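L-ornithine N(5)-monooxygenase (Pseudomonas aeruginosa, PDB 3S5W) catalyses the FAD- and NADPH-dependent hydroxylation of L-ornithine to N(5)-hydroxy-L-ornithine, the first step in making the hydroxamate groups of the siderophore pyoverdin. Local coordinates at residues A[160-165]-A[406-411]; A[30-35]-A[180-185]; A[332-337]-A[351-356]; A[206-211]-A[366-371]. All coordinates share one frame; numbering follows the deposited sequence.

Contact 1 (A[160-165]-A[406-411]); sequences GQVEAL and ERCKVA
Val162 and Cys408 form a single beta bridge, the point where the loop 406-411 lies along strand 161-171. Two backbone bonds make the bridge: Val162 N gives to Arg407 O at 2.9 Å, and Lys409 N gives to Val162 O at 3.0 Å. The side chain of Lys409 shows how a polar residue can pack along a strand. Its CB sits 3.3 Å from Val162 O, and its CG, still beside that oxygen, is 3.9 Å from Glu163 OE1. The chain bends at chi2 and chi3 (-80° and -76°); CD and CE then lead away from the strand, and NZ ends 5.8 Å from Glu163 OE1, so the opposite charges are near each other without a salt bridge. Farther along, Val410 turns its two methyls to different partners: CG1 rests 3.6 Å from Ala164 N, while CG2 touches Leu165 CG at 3.8 Å and Val162 CG1 at 4.0 Å. Arg407 lays its CB and CG by Gly160 O and Gln161 OE1, but its guanidinium turns to Asp405 and Glu389. Around the bridge, strand 148-158 packs on Val162 and Leu165; Leu165 also meets Thr181 of strand 176-181, and the loop runs directly into strand 411-414.

Contact 2 (A[30-35]-A[180-185]); sequences VHDLIG and TTRALV
His31 and Thr181 are paired in parallel within the mixed sheet of the FAD-binding part, where the first strand of the fold, 30-36, runs beside 176-181 and 183-186. In the first shell, His31 N gives to Thr180 O and Arg182 N to His31 O, both at 2.9 Å; after the break at Asp32 and Arg182 the pairing resumes with Ile34 N to Ala183 O and Val185 N to Ile34 O. Arg182, at the break, lies beside Asp32 with its chain extended from CG to NE, pointing the same way, and NH1 reaches Asp32 OD1 at 3.0 Å in a salt bridge whose bent hydrogen bond is weak. Val30 CG1 sits over the centre of one guanidinium face. The next shell positions these groups: Glu60 N binds Asp32 OD2, Leu443 of helix 432-447 packs on Leu33 and Ala183, and strand 61-65 flanks strand 30-36. Val185 CG1 lies 3.6 Å from Gly35 CA, and Gly35 is about 8 Å from the FAD. Just before the break, Thr181 sets CB against Ile34 CG1 at 3.6 Å, and its OG1, anti to the backbone N (chi1 -172°), gives a hydrogen bond to Ala183 O at 2.7 Å, that oxygen's second donor besides Ile34 N.

Contact 3 (A[332-337]-A[351-356]); sequences AFRCMT and LALRDA
Thr337 and Asp355 form an antiparallel, non-hydrogen-bonded pair at the open end of the beta hairpin of strands 337-345 and 348-355, part of a three-stranded antiparallel sheet, close to where the chain leaves the last strand of the parallel NADP-binding sheet, 332-334. The packed side of the contact centres on Thr337 and Leu353. Thr337 CG2 lies 3.7 Å from Leu353 CB and also approaches CD2, while Leu353 CD1 reaches Arg334 NE at 3.8 Å, the two side chains crossing at about a right angle. Arg334 thus meets Leu353 through the start of its guanidinium, whose NH1 is held by a salt bridge to Asp256 in strand 253-258; Ile258 of the same strand packs against both Arg334 and Thr337. Beyond the pair the contact thins toward the surface. Met336 and exposed Ala356 meet loosely, CB to CB at 4.4 Å, and are joined mainly by their backbones: Ala356 N gives to Met336 O at 2.8 Å. Arg354 turns away from the contact, its guanidinium engaged by Glu340 and Gly359 O. Met336 has a positive phi (53°), part of the turn that carries the chain from one sheet into the other. Inside that turn, the Thr337 hydroxyl lies anti to its own carbonyl carbon (chi1 -63°), and OG1 gives a hydrogen bond to Cys335 O at 2.9 Å from 57° out of the carbonyl plane.

Contact 4 (A[206-211]-A[366-371]); sequences RVFHHS and YDAVIL
Phe208 and Ile370 lie side by side on one face of the sheet, on parallel strands 207-209 and 368-371, whose backbone groups are satisfied in strict order. Arg206 O takes Val369 N at 2.7 Å. Val369 O then takes Phe208 N, Phe208 O takes Leu371 N, and Leu371 O takes His210 N at 2.8 Å. The last bond differs in direction, its donor standing 43° out of the carbonyl plane as the chain turns into a 3-10 segment. The same carbonyl oxygen lies over one face of the His209 ring, 3.2 Å above the plane and offset toward the rim, and ND1 is too poorly angled to bond to it. On the other side of the sheet, the Phe208 ring places CZ 3.6 Å from Ile370 CG1; a chi1 of 53° places CG between the backbone N and the carbonyl carbon. Polar ends find partners elsewhere: Arg206 pairs with Asp204 and gives to Thr345 O, and Asp367 OD1 accepts from Lys229 N. Strand 207-209 is the outermost of the parallel sheet, strand 368-371 lies between it and 228-233, and helix 237-249 touches His210 and Ile370 beside the NADP site.

Contacts 1 and 2 reach the same mixed sheet on the FAD side of the enzyme and touch, Leu165 N lying 2.9 Å from Thr181 O in a probable hydrogen bond. Contacts 3 and 4 lie across the chain's centre on the NADP side and meet where Leu351 and Leu353 pack on Tyr366. Contact 4 is the buried one, closest to the centre, with regular parallel pairing and largely apolar side chains. Contact 2 is also parallel, but a salt bridge lies at the break in both strands. Contacts 1 and 3 lie farther out, each built on a single bridge, with charged side chains taking part in both. Contact 3 is nested within the chain loop closed by contact 4.

Contact 1 (A[160-165]-A[406-411])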
loop_
_atom_site.group_PDB
_atom_site.type_symbol
_atom_site.label_atom_id
_atom_site.label_comp_id
_atom_site.label_asym_id
_atom_site.label_seq_id
_atom_site.Cartn_x
_atom_site.Cartn_y
_atom_site.Cartn_z
ATOM N N GLY A 160 -5.653 -23.626 -29.601
ATOM C CA GLY A 160 -5.914 -22.196 -29.851
ATOM C C GLY A 160 -6.517 -21.426 -28.672
ATOM O O GLY A 160 -6.620 -20.197 -28.725
ATOM N N GLN A 161 -6.916 -22.148 -27.617
ATOM C CA GLN A 161 -7.543 -21.548 -26.421
ATOM C C GLN A 161 -6.610 -21.551 -25.187
ATOM O O GLN A 161 -5.902 -22.528 -24.936
ATOM C CB GLN A 161 -8.864 -22.260 -26.070
ATOM C CG GLN A 161 -9.760 -22.676 -27.260
ATOM C CD GLN A 161 -10.734 -21.600 -27.714
ATOM O OE1 GLN A 161 -10.339 -20.498 -28.119
ATOM N NE2 GLN A 161 -12.026 -21.926 -27.669
ATOM N N VAL A 162 -6.626 -20.455 -24.423
ATOM C CA VAL A 162 -5.889 -20.370 -23.158
ATOM C C VAL A 162 -6.661 -21.121 -22.069
ATOM O O VAL A 162 -7.615 -20.590 -21.505
ATOM C CB VAL A 162 -5.648 -18.892 -22.733
ATOM C CG1 VAL A 162 -4.773 -18.826 -21.492
ATOM C CG2 VAL A 162 -5.008 -18.102 -23.865
ATOM N N GLU A 163 -6.253 -22.355 -21.788
ATOM C CA GLU A 163 -6.957 -23.215 -20.837
ATOM C C GLU A 163 -6.373 -23.144 -19.434
ATOM O O GLU A 163 -6.982 -23.607 -18.481
ATOM C CB GLU A 163 -6.934 -24.685 -21.292
ATOM C CG GLU A 163 -7.509 -24.967 -22.691
ATOM C CD GLU A 163 -9.018 -24.756 -22.804
ATOM O OE1 GLU A 163 -9.693 -24.512 -21.778
ATOM O OE2 GLU A 163 -9.526 -24.831 -23.945
ATOM N N ALA A 164 -5.162 -22.616 -19.323
ATOM C CA ALA A 164 -4.485 -22.506 -18.037
ATOM C C ALA A 164 -3.372 -21.468 -18.138
ATOM O O ALA A 164 -3.049 -20.985 -19.228
ATOM C CB ALA A 164 -3.953 -23.873 -17.572
ATOM N N LEU A 165 -2.808 -21.101 -16.995
ATOM C CA LEU A 165 -1.765 -20.108 -16.968
ATOM C C LEU A 165 -0.547 -20.707 -16.328
ATOM O O LEU A 165 -0.659 -21.497 -15.402
ATOM C CB LEU A 165 -2.228 -18.845 -16.197
ATOM C CG LEU A 165 -3.358 -18.015 -16.811
ATOM C CD1 LEU A 165 -3.906 -17.053 -15.760
ATOM C CD2 LEU A 165 -2.906 -17.260 -18.078
ATOM N N GLU A 406 -12.556 -13.843 -26.209
ATOM C CA GLU A 406 -13.128 -15.202 -26.044
ATOM C C GLU A 406 -12.130 -16.384 -26.047
ATOM O O GLU A 406 -12.448 -17.442 -25.502
ATOM C CB GLU A 406 -14.306 -15.452 -27.021
ATOM C CG GLU A 406 -15.620 -14.757 -26.606
ATOM C CD GLU A 406 -16.878 -15.346 -27.281
ATOM O OE1 GLU A 406 -17.733 -15.923 -26.564
ATOM O OE2 GLU A 406 -17.019 -15.239 -28.520
ATOM N N ARG A 407 -10.936 -16.206 -26.626
ATOM C CA ARG A 407 -9.878 -17.253 -26.603
ATOM C C ARG A 407 -9.352 -17.562 -25.185
ATOM O O ARG A 407 -8.897 -18.676 -24.894
ATOM C CB ARG A 407 -8.685 -16.861 -27.485
ATOM C CG ARG A 407 -8.905 -16.930 -28.996
ATOM C CD ARG A 407 -7.741 -16.258 -29.719
ATOM N NE ARG A 407 -7.743 -14.813 -29.482
ATOM C CZ ARG A 407 -6.701 -13.997 -29.627
ATOM N NH1 ARG A 407 -5.517 -14.444 -30.020
ATOM N NH2 ARG A 407 -6.852 -12.710 -29.373
ATOM N N CYS A 408 -9.398 -16.561 -24.314
ATOM C CA CYS A 408 -8.916 -16.708 -22.951
ATOM C C CYS A 408 -10.037 -17.290 -22.085
ATOM O O CYS A 408 -11.043 -16.631 -21.830
ATOM C CB CYS A 408 -8.435 -15.352 -22.438
ATOM S SG CYS A 408 -7.272 -15.382 -21.055
ATOM N N LYS A 409 -9.859 -18.540 -21.670
ATOM C CA LYS A 409 -10.856 -19.286 -20.897
ATOM C C LYS A 409 -10.595 -19.210 -19.379
ATOM O O LYS A 409 -11.395 -19.705 -18.572
ATOM C CB LYS A 409 -10.860 -20.760 -21.323
ATOM C CG LYS A 409 -11.061 -21.001 -22.829
ATOM C CD LYS A 409 -12.528 -20.890 -23.234
ATOM C CE LYS A 409 -13.302 -22.142 -22.809
ATOM N NZ LYS A 409 -14.752 -22.010 -23.084
ATOM N N VAL A 410 -9.456 -18.632 -19.011
ATOM C CA VAL A 410 -9.056 -18.517 -17.609
ATOM C C VAL A 410 -9.549 -17.177 -17.064
ATOM O O VAL A 410 -9.757 -16.230 -17.830
ATOM C CB VAL A 410 -7.527 -18.615 -17.432
ATOM C CG1 VAL A 410 -7.037 -20.000 -17.810
ATOM C CG2 VAL A 410 -6.822 -17.558 -18.252
ATOM N N ALA A 411 -9.722 -17.114 -15.747
ATOM C CA ALA A 411 -10.150 -15.884 -15.069
ATOM C C ALA A 411 -8.931 -15.253 -14.402
ATOM O O ALA A 411 -8.179 -15.944 -13.707
ATOM C CB ALA A 411 -11.245 -16.204 -14.042
#

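Contact 2 (A[30-35]-A[180-185])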
loop_
_atom_site.group_PDB
_atom_site.type_symbol
_atom_site.label_atom_id
_atom_site.label_comp_id
_atom_site.label_asym_id
_atom_site.label_seq_id
_atom_site.Cartn_x
_atom_site.Cartn_y
_atom_site.Cartn_z
ATOM N N VAL A 30 -2.209 -29.119 -11.199
ATOM C CA VAL A 30 -3.008 -27.960 -11.678
ATOM C C VAL A 30 -3.840 -27.264 -10.572
ATOM O O VAL A 30 -4.815 -27.815 -10.054
ATOM C CB VAL A 30 -3.884 -28.278 -12.945
ATOM C CG1 VAL A 30 -4.706 -27.070 -13.357
ATOM C CG2 VAL A 30 -3.011 -28.674 -14.122
ATOM N N HIS A 31 -3.450 -26.037 -10.231
ATOM C CA HIS A 31 -4.121 -25.303 -9.145
ATOM C C HIS A 31 -5.384 -24.648 -9.646
ATOM O O HIS A 31 -5.523 -24.374 -10.840
ATOM C CB HIS A 31 -3.165 -24.283 -8.508
ATOM C CG HIS A 31 -1.905 -24.905 -7.982
ATOM N ND1 HIS A 31 -1.848 -25.553 -6.767
ATOM C CD2 HIS A 31 -0.670 -25.021 -8.529
ATOM C CE1 HIS A 31 -0.629 -26.028 -6.580
ATOM N NE2 HIS A 31 0.109 -25.710 -7.630
ATOM N N ASP A 32 -6.321 -24.414 -8.730
ATOM C CA ASP A 32 -7.529 -23.664 -9.047
ATOM C C ASP A 32 -7.244 -22.156 -9.081
ATOM O O ASP A 32 -7.751 -21.448 -9.950
ATOM C CB ASP A 32 -8.653 -23.996 -8.047
ATOM C CG ASP A 32 -9.214 -25.407 -8.246
ATOM O OD1 ASP A 32 -9.610 -25.721 -9.389
ATOM O OD2 ASP A 32 -9.272 -26.186 -7.268
ATOM N N LEU A 33 -6.425 -21.690 -8.132
ATOM C CA LEU A 33 -6.077 -20.275 -8.024
ATOM C C LEU A 33 -4.660 -20.120 -7.554
ATOM O O LEU A 33 -4.231 -20.770 -6.589
ATOM C CB LEU A 33 -7.009 -19.549 -7.020
ATOM C CG LEU A 33 -6.788 -18.029 -6.846
ATOM C CD1 LEU A 33 -7.289 -17.221 -8.081
ATOM C CD2 LEU A 33 -7.436 -17.544 -5.530
ATOM N N ILE A 34 -3.934 -19.237 -8.214
ATOM C CA ILE A 34 -2.690 -18.749 -7.659
ATOM C C ILE A 34 -2.806 -17.230 -7.496
ATOM O O ILE A 34 -3.337 -16.561 -8.367
ATOM C CB ILE A 34 -1.454 -19.133 -8.526
ATOM C CG1 ILE A 34 -1.350 -20.659 -8.636
ATOM C CG2 ILE A 34 -0.136 -18.543 -7.933
ATOM C CD1 ILE A 34 -0.135 -21.126 -9.468
ATOM N N GLY A 35 -2.295 -16.726 -6.370
ATOM C CA GLY A 35 -2.264 -15.297 -6.108
ATOM C C GLY A 35 -0.860 -14.754 -6.094
ATOM O O GLY A 35 0.053 -15.385 -5.570
ATOM N N THR A 180 1.129 -24.327 -12.644
ATOM C CA THR A 180 0.035 -24.207 -13.552
ATOM C C THR A 180 -1.266 -23.939 -12.779
ATOM O O THR A 180 -1.488 -24.524 -11.726
ATOM C CB THR A 180 -0.044 -25.507 -14.407
ATOM O OG1 THR A 180 1.139 -25.573 -15.204
ATOM C CG2 THR A 180 -1.221 -25.475 -15.327
ATOM N N THR A 181 -2.112 -23.060 -13.318
ATOM C CA THR A 181 -3.351 -22.647 -12.640
ATOM C C THR A 181 -4.511 -22.318 -13.580
ATOM O O THR A 181 -4.297 -21.777 -14.660
ATOM C CB THR A 181 -3.084 -21.424 -11.674
ATOM O OG1 THR A 181 -4.257 -21.171 -10.886
ATOM C CG2 THR A 181 -2.728 -20.161 -12.453
ATOM N N ARG A 182 -5.738 -22.626 -13.152
ATOM C CA ARG A 182 -6.975 -22.237 -13.870
ATOM C C ARG A 182 -7.346 -20.732 -13.734
ATOM O O ARG A 182 -8.080 -20.171 -14.561
ATOM C CB ARG A 182 -8.180 -23.094 -13.399
ATOM C CG ARG A 182 -7.944 -24.626 -13.438
ATOM C CD ARG A 182 -9.151 -25.417 -12.953
ATOM N NE ARG A 182 -9.025 -26.846 -13.273
ATOM C CZ ARG A 182 -8.509 -27.780 -12.465
ATOM N NH1 ARG A 182 -8.053 -27.462 -11.251
ATOM N NH2 ARG A 182 -8.459 -29.048 -12.868
ATOM N N ALA A 183 -6.838 -20.083 -12.688
ATOM C CA ALA A 183 -7.214 -18.699 -12.374
ATOM C C ALA A 183 -6.088 -18.015 -11.587
ATOM O O ALA A 183 -5.296 -18.684 -10.899
ATOM C CB ALA A 183 -8.519 -18.675 -11.566
ATOM N N LEU A 184 -6.038 -16.692 -11.699
ATOM C CA LEU A 184 -4.990 -15.877 -11.114
ATOM C C LEU A 184 -5.590 -14.669 -10.407
ATOM O O LEU A 184 -6.515 -14.043 -10.924
ATOM C CB LEU A 184 -4.059 -15.359 -12.211
ATOM C CG LEU A 184 -2.792 -14.579 -11.837
ATOM C CD1 LEU A 184 -1.709 -15.441 -11.165
ATOM C CD2 LEU A 184 -2.235 -13.928 -13.091
ATOM N N VAL A 185 -5.027 -14.327 -9.246
ATOM C CA VAL A 185 -5.397 -13.046 -8.608
ATOM C C VAL A 185 -4.116 -12.225 -8.372
ATOM O O VAL A 185 -3.180 -12.694 -7.757
ATOM C CB VAL A 185 -6.319 -13.233 -7.362
ATOM C CG1 VAL A 185 -5.638 -14.065 -6.279
ATOM C CG2 VAL A 185 -6.767 -11.865 -6.783
#

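Contact 3 (A[332-337]-A[351-356])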
loop_
_atom_site.group_PDB
_atom_site.type_symbol
_atom_site.label_atom_id
_atom_site.label_comp_id
_atom_site.label_asym_id
_atom_site.label_seq_id
_atom_site.Cartn_x
_atom_site.Cartn_y
_atom_site.Cartn_z
ATOM N N ALA A 332 13.790 22.729 9.313
ATOM C CA ALA A 332 13.228 23.727 8.404
ATOM C C ALA A 332 11.981 23.178 7.700
ATOM O O ALA A 332 11.929 22.010 7.262
ATOM C CB ALA A 332 14.285 24.192 7.388
ATOM N N PHE A 333 10.965 24.028 7.618
ATOM C CA PHE A 333 9.733 23.705 6.927
ATOM C C PHE A 333 9.757 24.458 5.584
ATOM O O PHE A 333 9.391 25.632 5.511
ATOM C CB PHE A 333 8.517 24.131 7.764
ATOM C CG PHE A 333 7.213 23.667 7.200
ATOM C CD1 PHE A 333 6.858 22.318 7.264
ATOM C CD2 PHE A 333 6.333 24.578 6.623
ATOM C CE1 PHE A 333 5.641 21.871 6.717
ATOM C CE2 PHE A 333 5.113 24.155 6.081
ATOM C CZ PHE A 333 4.787 22.773 6.101
ATOM N N ARG A 334 10.219 23.795 4.534
ATOM C CA ARG A 334 10.367 24.436 3.211
ATOM C C ARG A 334 9.171 24.160 2.330
ATOM O O ARG A 334 9.225 23.311 1.456
ATOM C CB ARG A 334 11.687 24.023 2.558
ATOM C CG ARG A 334 12.887 24.301 3.498
ATOM C CD ARG A 334 14.148 23.688 2.934
ATOM N NE ARG A 334 15.063 24.704 2.479
ATOM C CZ ARG A 334 16.065 25.176 3.202
ATOM N NH1 ARG A 334 16.282 24.717 4.422
ATOM N NH2 ARG A 334 16.850 26.104 2.699
ATOM N N CYS A 335 8.079 24.890 2.582
ATOM C CA CYS A 335 6.873 24.751 1.787
ATOM C C CYS A 335 7.049 25.553 0.491
ATOM O O CYS A 335 7.993 26.318 0.381
ATOM C CB CYS A 335 5.617 25.169 2.557
ATOM S SG CYS A 335 5.801 26.724 3.489
ATOM N N MET A 336 6.185 25.290 -0.481
ATOM C CA MET A 336 6.231 25.899 -1.835
ATOM C C MET A 336 7.607 25.731 -2.493
ATOM O O MET A 336 8.064 26.628 -3.219
ATOM C CB MET A 336 5.824 27.393 -1.809
ATOM C CG MET A 336 4.347 27.610 -1.410
ATOM S SD MET A 336 4.010 29.389 -1.388
ATOM C CE MET A 336 5.192 30.035 -0.194
ATOM N N THR A 337 8.257 24.589 -2.238
ATOM C CA THR A 337 9.634 24.399 -2.667
ATOM C C THR A 337 9.716 23.162 -3.556
ATOM O O THR A 337 9.136 22.097 -3.238
ATOM C CB THR A 337 10.606 24.282 -1.469
ATOM O OG1 THR A 337 10.599 25.493 -0.713
ATOM C CG2 THR A 337 12.032 24.026 -1.920
ATOM N N LEU A 351 20.943 19.748 -3.453
ATOM C CA LEU A 351 19.625 19.977 -4.027
ATOM C C LEU A 351 19.518 21.448 -4.368
ATOM O O LEU A 351 19.817 22.287 -3.523
ATOM C CB LEU A 351 18.508 19.649 -3.015
ATOM C CG LEU A 351 18.362 18.214 -2.495
ATOM C CD1 LEU A 351 17.061 18.096 -1.668
ATOM C CD2 LEU A 351 18.371 17.185 -3.628
ATOM N N ALA A 352 19.094 21.733 -5.598
ATOM C CA ALA A 352 18.782 23.091 -6.020
ATOM C C ALA A 352 17.280 23.263 -5.804
ATOM O O ALA A 352 16.464 22.569 -6.416
ATOM C CB ALA A 352 19.191 23.328 -7.491
ATOM N N LEU A 353 16.946 24.176 -4.896
ATOM C CA LEU A 353 15.588 24.331 -4.380
ATOM C C LEU A 353 14.938 25.658 -4.822
ATOM O O LEU A 353 15.450 26.758 -4.515
ATOM C CB LEU A 353 15.598 24.227 -2.865
ATOM C CG LEU A 353 16.155 22.926 -2.256
ATOM C CD1 LEU A 353 16.189 23.108 -0.740
ATOM C CD2 LEU A 353 15.358 21.703 -2.638
ATOM N N ARG A 354 13.840 25.542 -5.554
ATOM C CA ARG A 354 13.134 26.724 -6.053
ATOM C C ARG A 354 11.988 27.036 -5.103
ATOM O O ARG A 354 11.077 26.227 -4.948
ATOM C CB ARG A 354 12.594 26.477 -7.469
ATOM C CG ARG A 354 11.833 27.671 -8.086
ATOM C CD ARG A 354 12.761 28.781 -8.558
ATOM N NE ARG A 354 13.616 28.337 -9.654
ATOM C CZ ARG A 354 14.621 29.050 -10.170
ATOM N NH1 ARG A 354 14.922 30.247 -9.679
ATOM N NH2 ARG A 354 15.341 28.543 -11.159
ATOM N N ASP A 355 12.037 28.202 -4.479
ATOM C CA ASP A 355 10.959 28.669 -3.610
ATOM C C ASP A 355 9.964 29.457 -4.478
ATOM O O ASP A 355 10.294 30.572 -4.923
ATOM C CB ASP A 355 11.595 29.532 -2.507
ATOM C CG ASP A 355 10.584 30.070 -1.477
ATOM O OD1 ASP A 355 9.379 30.234 -1.774
ATOM O OD2 ASP A 355 11.025 30.365 -0.350
ATOM N N ALA A 356 8.780 28.892 -4.772
ATOM C CA ALA A 356 7.758 29.606 -5.597
ATOM C C ALA A 356 7.233 30.916 -4.975
ATOM O O ALA A 356 6.793 31.810 -5.691
ATOM C CB ALA A 356 6.584 28.682 -5.989
#

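Contact 4 (A[206-211]-A[366-371])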
loop_
_atom_site.group_PDB
_atom_site.type_symbol
_atom_site.label_atom_id
_atom_site.label_comp_id
_atom_site.label_asym_id
_atom_site.label_seq_id
_atom_site.Cartn_x
_atom_site.Cartn_y
_atom_site.Cartn_z
ATOM N N ARG A 206 22.390 7.196 -0.273
ATOM C CA ARG A 206 21.983 8.444 0.416
ATOM C C ARG A 206 20.564 8.943 0.055
ATOM O O ARG A 206 20.029 9.831 0.717
ATOM C CB ARG A 206 23.014 9.549 0.136
ATOM C CG ARG A 206 24.385 9.177 0.730
ATOM C CD ARG A 206 25.467 10.132 0.317
ATOM N NE ARG A 206 25.696 10.140 -1.132
ATOM C CZ ARG A 206 26.643 10.872 -1.716
ATOM N NH1 ARG A 206 27.450 11.616 -0.960
ATOM N NH2 ARG A 206 26.784 10.866 -3.037
ATOM N N VAL A 207 20.000 8.406 -1.022
ATOM C CA VAL A 207 18.660 8.759 -1.479
ATOM C C VAL A 207 17.806 7.512 -1.441
ATOM O O VAL A 207 18.169 6.487 -2.023
ATOM C CB VAL A 207 18.685 9.348 -2.929
ATOM C CG1 VAL A 207 17.268 9.733 -3.398
ATOM C CG2 VAL A 207 19.591 10.578 -2.974
ATOM N N PHE A 208 16.696 7.563 -0.732
ATOM C CA PHE A 208 15.847 6.382 -0.611
ATOM C C PHE A 208 14.412 6.746 -0.402
ATOM O O PHE A 208 14.128 7.793 0.175
ATOM C CB PHE A 208 16.328 5.444 0.527
ATOM C CG PHE A 208 16.501 6.112 1.866
ATOM C CD1 PHE A 208 17.696 6.754 2.204
ATOM C CD2 PHE A 208 15.492 6.063 2.810
ATOM C CE1 PHE A 208 17.866 7.338 3.458
ATOM C CE2 PHE A 208 15.656 6.649 4.070
ATOM C CZ PHE A 208 16.838 7.274 4.398
ATOM N N HIS A 209 13.526 5.889 -0.880
ATOM C CA HIS A 209 12.083 6.091 -0.739
ATOM C C HIS A 209 11.665 5.704 0.687
ATOM O O HIS A 209 12.289 4.821 1.325
ATOM C CB HIS A 209 11.313 5.287 -1.810
ATOM C CG HIS A 209 9.825 5.460 -1.765
ATOM N ND1 HIS A 209 9.150 6.434 -2.483
ATOM C CD2 HIS A 209 8.875 4.757 -1.115
ATOM C CE1 HIS A 209 7.849 6.321 -2.268
ATOM N NE2 HIS A 209 7.659 5.298 -1.457
ATOM N N HIS A 210 10.642 6.400 1.190
ATOM C CA HIS A 210 10.172 6.190 2.555
ATOM C C HIS A 210 9.845 4.707 2.822
ATOM O O HIS A 210 9.966 4.260 3.963
ATOM C CB HIS A 210 8.942 7.060 2.842
ATOM C CG HIS A 210 8.343 6.825 4.194
ATOM N ND1 HIS A 210 7.203 6.069 4.377
ATOM C CD2 HIS A 210 8.723 7.244 5.425
ATOM C CE1 HIS A 210 6.902 6.039 5.668
ATOM N NE2 HIS A 210 7.812 6.734 6.323
ATOM N N SER A 211 9.410 3.970 1.794
ATOM C CA SER A 211 9.120 2.529 1.918
ATOM C C SER A 211 10.330 1.720 2.437
ATOM O O SER A 211 10.146 0.619 2.937
ATOM C CB SER A 211 8.625 1.937 0.579
ATOM O OG SER A 211 9.662 2.083 -0.408
ATOM N N TYR A 366 22.707 17.796 1.608
ATOM C CA TYR A 366 22.158 16.888 2.619
ATOM C C TYR A 366 22.977 15.612 2.683
ATOM O O TYR A 366 23.522 15.168 1.672
ATOM C CB TYR A 366 20.698 16.556 2.280
ATOM C CG TYR A 366 19.824 17.800 2.329
ATOM C CD1 TYR A 366 19.292 18.269 3.545
ATOM C CD2 TYR A 366 19.559 18.516 1.180
ATOM C CE1 TYR A 366 18.506 19.430 3.585
ATOM C CE2 TYR A 366 18.785 19.666 1.210
ATOM C CZ TYR A 366 18.268 20.126 2.401
ATOM O OH TYR A 366 17.501 21.288 2.387
ATOM N N ASP A 367 22.999 15.014 3.868
ATOM C CA ASP A 367 23.647 13.748 4.113
ATOM C C ASP A 367 22.783 12.607 3.582
ATOM O O ASP A 367 23.299 11.563 3.183
ATOM C CB ASP A 367 23.912 13.578 5.614
ATOM C CG ASP A 367 24.966 14.548 6.131
ATOM O OD1 ASP A 367 24.639 15.487 6.896
ATOM O OD2 ASP A 367 26.136 14.384 5.759
ATOM N N ALA A 368 21.462 12.826 3.573
ATOM C CA ALA A 368 20.491 11.862 3.078
ATOM C C ALA A 368 19.235 12.580 2.568
ATOM O O ALA A 368 18.927 13.720 2.987
ATOM C CB ALA A 368 20.134 10.828 4.180
ATOM N N VAL A 369 18.555 11.953 1.625
ATOM C CA VAL A 369 17.300 12.465 1.103
ATOM C C VAL A 369 16.258 11.326 1.145
ATOM O O VAL A 369 16.428 10.270 0.516
ATOM C CB VAL A 369 17.414 13.049 -0.332
ATOM C CG1 VAL A 369 16.060 13.546 -0.839
ATOM C CG2 VAL A 369 18.513 14.133 -0.418
ATOM N N ILE A 370 15.180 11.556 1.884
ATOM C CA ILE A 370 14.088 10.607 1.964
ATOM C C ILE A 370 12.977 11.081 1.020
ATOM O O ILE A 370 12.478 12.210 1.127
ATOM C CB ILE A 370 13.555 10.476 3.429
ATOM C CG1 ILE A 370 14.729 10.179 4.393
ATOM C CG2 ILE A 370 12.353 9.496 3.520
ATOM C CD1 ILE A 370 14.319 10.155 5.905
ATOM N N LEU A 371 12.596 10.206 0.108
ATOM C CA LEU A 371 11.498 10.456 -0.821
ATOM C C LEU A 371 10.199 9.908 -0.224
ATOM O O LEU A 371 9.938 8.727 -0.279
ATOM C CB LEU A 371 11.799 9.810 -2.183
ATOM C CG LEU A 371 13.153 10.209 -2.782
ATOM C CD1 LEU A 371 13.386 9.461 -4.144
ATOM C CD2 LEU A 371 13.202 11.690 -2.983
#